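GGDEF family protein (Caulobacter vibrioides, PDB 3U2A) contains a PAS-like domain, a mixed alpha/beta module built round an antiparallel sheet. Local coordinates at residues A21-L26 with A42-L47; A69-V74 with A86-R91. All coordinates share one frame; numbering follows the deposited sequence. Where two conformers were deposited one is given.

Contact 1: residues A21-L26 with A42-L47; sequences AADVAL and ARALGL
Leu45 and Asp23 run past each other in opposite directions where the N-terminal helix of this PAS-like domain gives way to its first sheet strand. Asp23, with positive phi, is the C-prime residue of a Schellman motif that ends helix 12-22, and its turn sends the chain toward strand 25-30. Its CG stands anti to the backbone N (chi1 -159°), which carries the carboxylate to the loop 42-47: OD1 lies 3.1 Å from Ala44 CB, a close polar-to-methyl contact. The two methyls of Leu45 divide the backbone of 23-25 between them. CD2 approaches Asp23 O at 3.6 Å, and CD1 reaches both the backbone N of Ala25 and, at 4.2 Å, the CB of the same residue. Asp23 O is thus buried against hydrocarbon and has no hydrogen-bonding partner in the model. Further along, Ala25 CB points at the loop and meets Ala42 N at 4.1 Å. Pro115 touches both Asp23 and Leu45, while Ala25 pairs by its backbone with Val113 of the neighbouring strand 109-113. The direct contacts between 21-26 and 42-47 are van der Waals in kind; a water lies within hydrogen-bonding distance of both segments, 2.6 Å from Asp23 OD2 and 2.9 Å from Ala44 O.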
loop_
_atom_site.group_PDB
_atom_site.type_symbol
_atom_site.label_atom_id
_atom_site.label_comp_id
_atom_site.label_asym_id
_atom_site.label_seq_id
_atom_site.Cartn_x
_atom_site.Cartn_y
_atom_site.Cartn_z
ATOM N N ALA A 21 -9.346 2.491 0.419
ATOM C CA ALA A 21 -9.522 2.911 1.807
ATOM C C ALA A 21 -8.274 3.622 2.330
ATOM O O ALA A 21 -8.370 4.620 3.041
ATOM C CB ALA A 21 -9.851 1.718 2.676
ATOM N N ALA A 22 -7.110 3.096 1.952
ATOM C CA ALA A 22 -5.824 3.669 2.324
ATOM C C ALA A 22 -5.449 4.892 1.478
ATOM O O ALA A 22 -4.581 5.665 1.873
ATOM C CB ALA A 22 -4.752 2.605 2.227
ATOM N N ASP A 23 -6.121 5.071 0.335
ATOM C CA ASP A 23 -5.806 6.124 -0.648
ATOM C C ASP A 23 -4.418 5.910 -1.248
ATOM O O ASP A 23 -3.625 6.840 -1.355
ATOM C CB ASP A 23 -5.909 7.519 -0.026
ATOM C CG ASP A 23 -6.094 8.608 -1.065
ATOM O OD1 ASP A 23 -6.683 8.309 -2.126
ATOM O OD2 ASP A 23 -5.654 9.760 -0.817
ATOM N N VAL A 24 -4.143 4.663 -1.615
ATOM C CA VAL A 24 -2.837 4.215 -2.105
ATOM C C VAL A 24 -3.025 3.523 -3.472
ATOM O O VAL A 24 -4.115 2.995 -3.757
ATOM C CB VAL A 24 -2.208 3.242 -1.041
ATOM C CG1 VAL A 24 -1.201 2.244 -1.641
ATOM C CG2 VAL A 24 -1.594 4.029 0.113
ATOM N N ALA A 25 -1.977 3.490 -4.293
ATOM C CA ALA A 25 -2.001 2.691 -5.515
ATOM C C ALA A 25 -0.753 1.808 -5.601
ATOM O O ALA A 25 0.270 2.079 -4.957
ATOM C CB ALA A 25 -2.134 3.568 -6.765
ATOM N N LEU A 26 -0.854 0.732 -6.371
ATOM C CA LEU A 26 0.292 -0.121 -6.628
ATOM C C LEU A 26 0.794 0.160 -8.040
ATOM O O LEU A 26 0.017 0.520 -8.915
ATOM C CB LEU A 26 -0.108 -1.586 -6.475
ATOM C CG LEU A 26 -0.746 -2.003 -5.137
ATOM C CD1 LEU A 26 -1.150 -3.477 -5.151
ATOM C CD2 LEU A 26 0.203 -1.706 -3.964
ATOM N N ALA A 42 -5.530 5.417 -8.095
ATOM C CA ALA A 42 -4.814 6.298 -9.024
ATOM C C ALA A 42 -5.548 7.630 -9.212
ATOM O O ALA A 42 -4.941 8.700 -9.085
ATOM C CB ALA A 42 -4.578 5.607 -10.376
ATOM N N ARG A 43 -6.849 7.570 -9.485
ATOM C CA ARG A 43 -7.641 8.787 -9.700
ATOM C C ARG A 43 -7.549 9.764 -8.522
ATOM O O ARG A 43 -7.284 10.962 -8.719
ATOM C CB ARG A 43 -9.106 8.449 -10.032
ATOM C CG ARG A 43 -9.961 9.682 -10.307
ATOM C CD ARG A 43 -11.204 9.368 -11.138
ATOM N NE ARG A 43 -12.131 10.506 -11.195
ATOM C CZ ARG A 43 -11.937 11.623 -11.901
ATOM N NH1 ARG A 43 -10.836 11.794 -12.626
ATOM N NH2 ARG A 43 -12.851 12.586 -11.879
ATOM N N ALA A 44 -7.751 9.244 -7.306
ATOM C CA ALA A 44 -7.659 10.036 -6.080
ATOM C C ALA A 44 -6.308 10.725 -5.911
ATOM O O ALA A 44 -6.228 11.816 -5.332
ATOM C CB ALA A 44 -7.966 9.175 -4.864
ATOM N N LEU A 45 -5.254 10.090 -6.421
ATOM C CA LEU A 45 -3.899 10.594 -6.252
ATOM C C LEU A 45 -3.445 11.557 -7.354
ATOM O O LEU A 45 -2.318 12.062 -7.314
ATOM C CB LEU A 45 -2.917 9.426 -6.144
ATOM C CG LEU A 45 -3.027 8.583 -4.878
ATOM C CD1 LEU A 45 -2.101 7.406 -4.976
ATOM C CD2 LEU A 45 -2.705 9.408 -3.668
ATOM N N GLY A 46 -4.310 11.798 -8.337
ATOM C CA GLY A 46 -3.956 12.650 -9.471
ATOM C C GLY A 46 -3.376 11.858 -10.633
ATOM O O GLY A 46 -3.039 12.420 -11.686
ATOM N N LEU A 47 -3.300 10.539 -10.456
ATOM C CA LEU A 47 -2.660 9.658 -11.434
ATOM C C LEU A 47 -3.644 9.029 -12.419
ATOM O O LEU A 47 -3.275 8.174 -13.227
ATOM C CB LEU A 47 -1.834 8.580 -10.714
ATOM C CG LEU A 47 -0.761 9.115 -9.758
ATOM C CD1 LEU A 47 -0.167 7.985 -8.916
ATOM C CD2 LEU A 47 0.346 9.902 -10.504
HETATM O O HOH W 1 -5.751 11.745 -2.422
#

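Contact 2: residues A69-V74 with A86-R91; sequences AQAEEV and ARFRVR
Helix 68-75 comes closest to the segment leaving strand 83-86 at Gln70 and Ala86, whose CA atoms lie 5.9 Å apart, and the extended backbone of 86-88 points the CB atoms of Ala86 and Phe88 at the helix and that of Arg87 away from it. In this PAS-like domain the contact fastens a helix to the end of an outermost strand of the sheet. Gln70 folds back at chi2 (-62°), bringing OE1 up to the backbone of Arg87. There OE1 accepts the N-H of Arg87 at 3.0 Å, in the carbonyl plane and nearly straight, with an N-H...O angle of 168°. Phe88 lays one face of its ring against the helix backbone: Ala71 CA sits 3.9 Å from the ring centroid, a CH-pi contact, and Ala71 CB touches the ring at CE2. Val74 crosses the Phe88 side chain at about a right angle, its CG2 meeting the ring edge at CE1 (4.0 Å) and Ala86 CB at 3.7 Å. Trp98 stacks on the same ring, and Phe59 of helix 56-62 meets it with the planes steeply inclined. The charged ends point to other partners, Arg87 to Glu116 and Glu73 to Arg78 and Lys76. The contact thus combines an apolar patch around Phe88 with a single directional bond at its more exposed side, where the Gln70 amide takes up a main-chain N-H just beyond the strand and probably helps to fix where the segment sits along the helix.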
loop_
_atom_site.group_PDB
_atom_site.type_symbol
_atom_site.label_atom_id
_atom_site.label_comp_id
_atom_site.label_asym_id
_atom_site.label_seq_id
_atom_site.Cartn_x
_atom_site.Cartn_y
_atom_site.Cartn_z
ATOM N N ALA A 69 12.946 15.769 -12.368
ATOM C CA ALA A 69 14.135 15.049 -11.873
ATOM C C ALA A 69 13.739 14.003 -10.834
ATOM O O ALA A 69 14.209 12.857 -10.890
ATOM C CB ALA A 69 15.156 16.002 -11.289
ATOM N N GLN A 70 12.872 14.397 -9.897
ATOM C CA GLN A 70 12.348 13.469 -8.893
ATOM C C GLN A 70 11.486 12.346 -9.491
ATOM O O GLN A 70 11.647 11.188 -9.113
ATOM C CB GLN A 70 11.620 14.211 -7.765
ATOM C CG GLN A 70 12.502 14.522 -6.541
ATOM C CD GLN A 70 13.056 13.263 -5.848
ATOM O OE1 GLN A 70 12.321 12.506 -5.192
ATOM N NE2 GLN A 70 14.360 13.044 -5.991
ATOM N N ALA A 71 10.605 12.678 -10.444
ATOM C CA ALA A 71 9.840 11.672 -11.210
ATOM C C ALA A 71 10.726 10.606 -11.861
ATOM O O ALA A 71 10.390 9.412 -11.870
ATOM C CB ALA A 71 8.974 12.352 -12.276
ATOM N N GLU A 72 11.859 11.051 -12.411
ATOM C CA GLU A 72 12.777 10.169 -13.115
ATOM C C GLU A 72 13.382 9.124 -12.199
ATOM O O GLU A 72 13.766 8.043 -12.672
ATOM C CB GLU A 72 13.886 10.971 -13.802
ATOM C CG GLU A 72 14.496 10.269 -15.020
ATOM C CD GLU A 72 13.456 9.967 -16.106
ATOM O OE1 GLU A 72 13.562 8.904 -16.745
ATOM O OE2 GLU A 72 12.521 10.775 -16.311
ATOM N N GLU A 73 13.474 9.441 -10.903
ATOM C CA GLU A 73 13.995 8.492 -9.913
ATOM C C GLU A 73 13.157 7.210 -9.822
ATOM O O GLU A 73 13.675 6.162 -9.427
ATOM C CB GLU A 73 14.153 9.142 -8.535
ATOM C CG GLU A 73 15.237 10.230 -8.460
ATOM C CD GLU A 73 16.617 9.720 -8.844
ATOM O OE1 GLU A 73 17.043 8.690 -8.292
ATOM O OE2 GLU A 73 17.275 10.344 -9.702
ATOM N N VAL A 74 11.872 7.291 -10.186
ATOM C CA VAL A 74 11.038 6.097 -10.324
ATOM C C VAL A 74 11.464 5.223 -11.526
ATOM O O VAL A 74 11.612 4.000 -11.386
ATOM C CB VAL A 74 9.519 6.436 -10.409
ATOM C CG1 VAL A 74 8.695 5.154 -10.545
ATOM C CG2 VAL A 74 9.065 7.238 -9.187
ATOM N N ALA A 86 10.987 8.088 -4.180
ATOM C CA ALA A 86 10.829 9.344 -4.893
ATOM C C ALA A 86 9.616 10.081 -4.373
ATOM O O ALA A 86 8.662 9.471 -3.880
ATOM C CB ALA A 86 10.704 9.099 -6.402
ATOM N N ARG A 87 9.648 11.402 -4.487
ATOM C CA ARG A 87 8.477 12.192 -4.147
ATOM C C ARG A 87 8.347 13.344 -5.119
ATOM O O ARG A 87 9.317 14.045 -5.378
ATOM C CB ARG A 87 8.521 12.682 -2.693
ATOM C CG ARG A 87 9.758 13.428 -2.265
ATOM C CD ARG A 87 9.647 13.838 -0.791
ATOM N NE ARG A 87 8.536 14.763 -0.559
ATOM C CZ ARG A 87 8.640 16.090 -0.592
ATOM N NH1 ARG A 87 9.812 16.665 -0.844
ATOM N NH2 ARG A 87 7.574 16.848 -0.372
ATOM N N PHE A 88 7.161 13.520 -5.678
ATOM C CA PHE A 88 6.945 14.599 -6.640
ATOM C C PHE A 88 5.468 14.900 -6.783
ATOM O O PHE A 88 4.617 14.102 -6.362
ATOM C CB PHE A 88 7.565 14.280 -8.015
ATOM C CG PHE A 88 6.983 13.060 -8.703
ATOM C CD1 PHE A 88 7.491 11.782 -8.440
ATOM C CD2 PHE A 88 5.973 13.194 -9.645
ATOM C CE1 PHE A 88 6.975 10.658 -9.086
ATOM C CE2 PHE A 88 5.443 12.064 -10.295
ATOM C CZ PHE A 88 5.950 10.805 -10.009
ATOM N N ARG A 89 5.170 16.055 -7.375
ATOM C CA ARG A 89 3.794 16.468 -7.589
ATOM C C ARG A 89 3.436 16.192 -9.029
ATOM O O ARG A 89 4.305 16.239 -9.894
ATOM C CB ARG A 89 3.635 17.955 -7.309
ATOM C CG ARG A 89 3.910 18.347 -5.878
ATOM C CD ARG A 89 4.194 19.835 -5.753
ATOM N NE ARG A 89 5.497 20.201 -6.306
ATOM C CZ ARG A 89 6.013 21.421 -6.282
ATOM N NH1 ARG A 89 5.343 22.419 -5.726
ATOM N NH2 ARG A 89 7.204 21.645 -6.814
ATOM N N VAL A 90 2.162 15.898 -9.276
ATOM C CA VAL A 90 1.645 15.811 -10.642
ATOM C C VAL A 90 0.691 16.972 -10.874
ATOM O O VAL A 90 0.313 17.661 -9.920
ATOM C CB VAL A 90 0.932 14.458 -10.938
ATOM C CG1 VAL A 90 1.948 13.316 -10.973
ATOM C CG2 VAL A 90 -0.179 14.186 -9.911
ATOM N N ARG A 91 0.306 17.191 -12.132
ATOM C CA ARG A 91 -0.674 18.231 -12.482
ATOM C C ARG A 91 -1.906 18.091 -11.595
ATOM O O ARG A 91 -2.421 16.986 -11.412
ATOM C CB ARG A 91 -1.087 18.136 -13.959
ATOM C CG ARG A 91 0.047 17.892 -14.970
ATOM C CD ARG A 91 1.120 18.978 -14.967
ATOM N NE ARG A 91 2.201 18.689 -15.915
ATOM C CZ ARG A 91 2.485 19.422 -16.985
ATOM N NH1 ARG A 91 1.786 20.516 -17.261
ATOM N NH2 ARG A 91 3.480 19.071 -17.782
#

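From the N terminus, helix 12-22 leads into strand 25-30, the chain turns back through strand 35-40, and contact 1 closes this hairpin by laying the following loop against the helix-to-strand junction. After strand 53-54 and helix 56-62, contact 2 closes a second loop, from helix 68-75 to the segment beyond strand 83-86. The two are in series, neither nested nor crossed, with centres about 15 Å apart. They nevertheless meet: Leu47 CD2 packs on Val90 CG1 at 3.8 Å, joining the loop after strand 35-40 to the segment after strand 83-86. Contact 1 thus ties down the N-terminal helix junction, and contact 2 a helix beside strand 83-86, at one edge of the sheet within this chain.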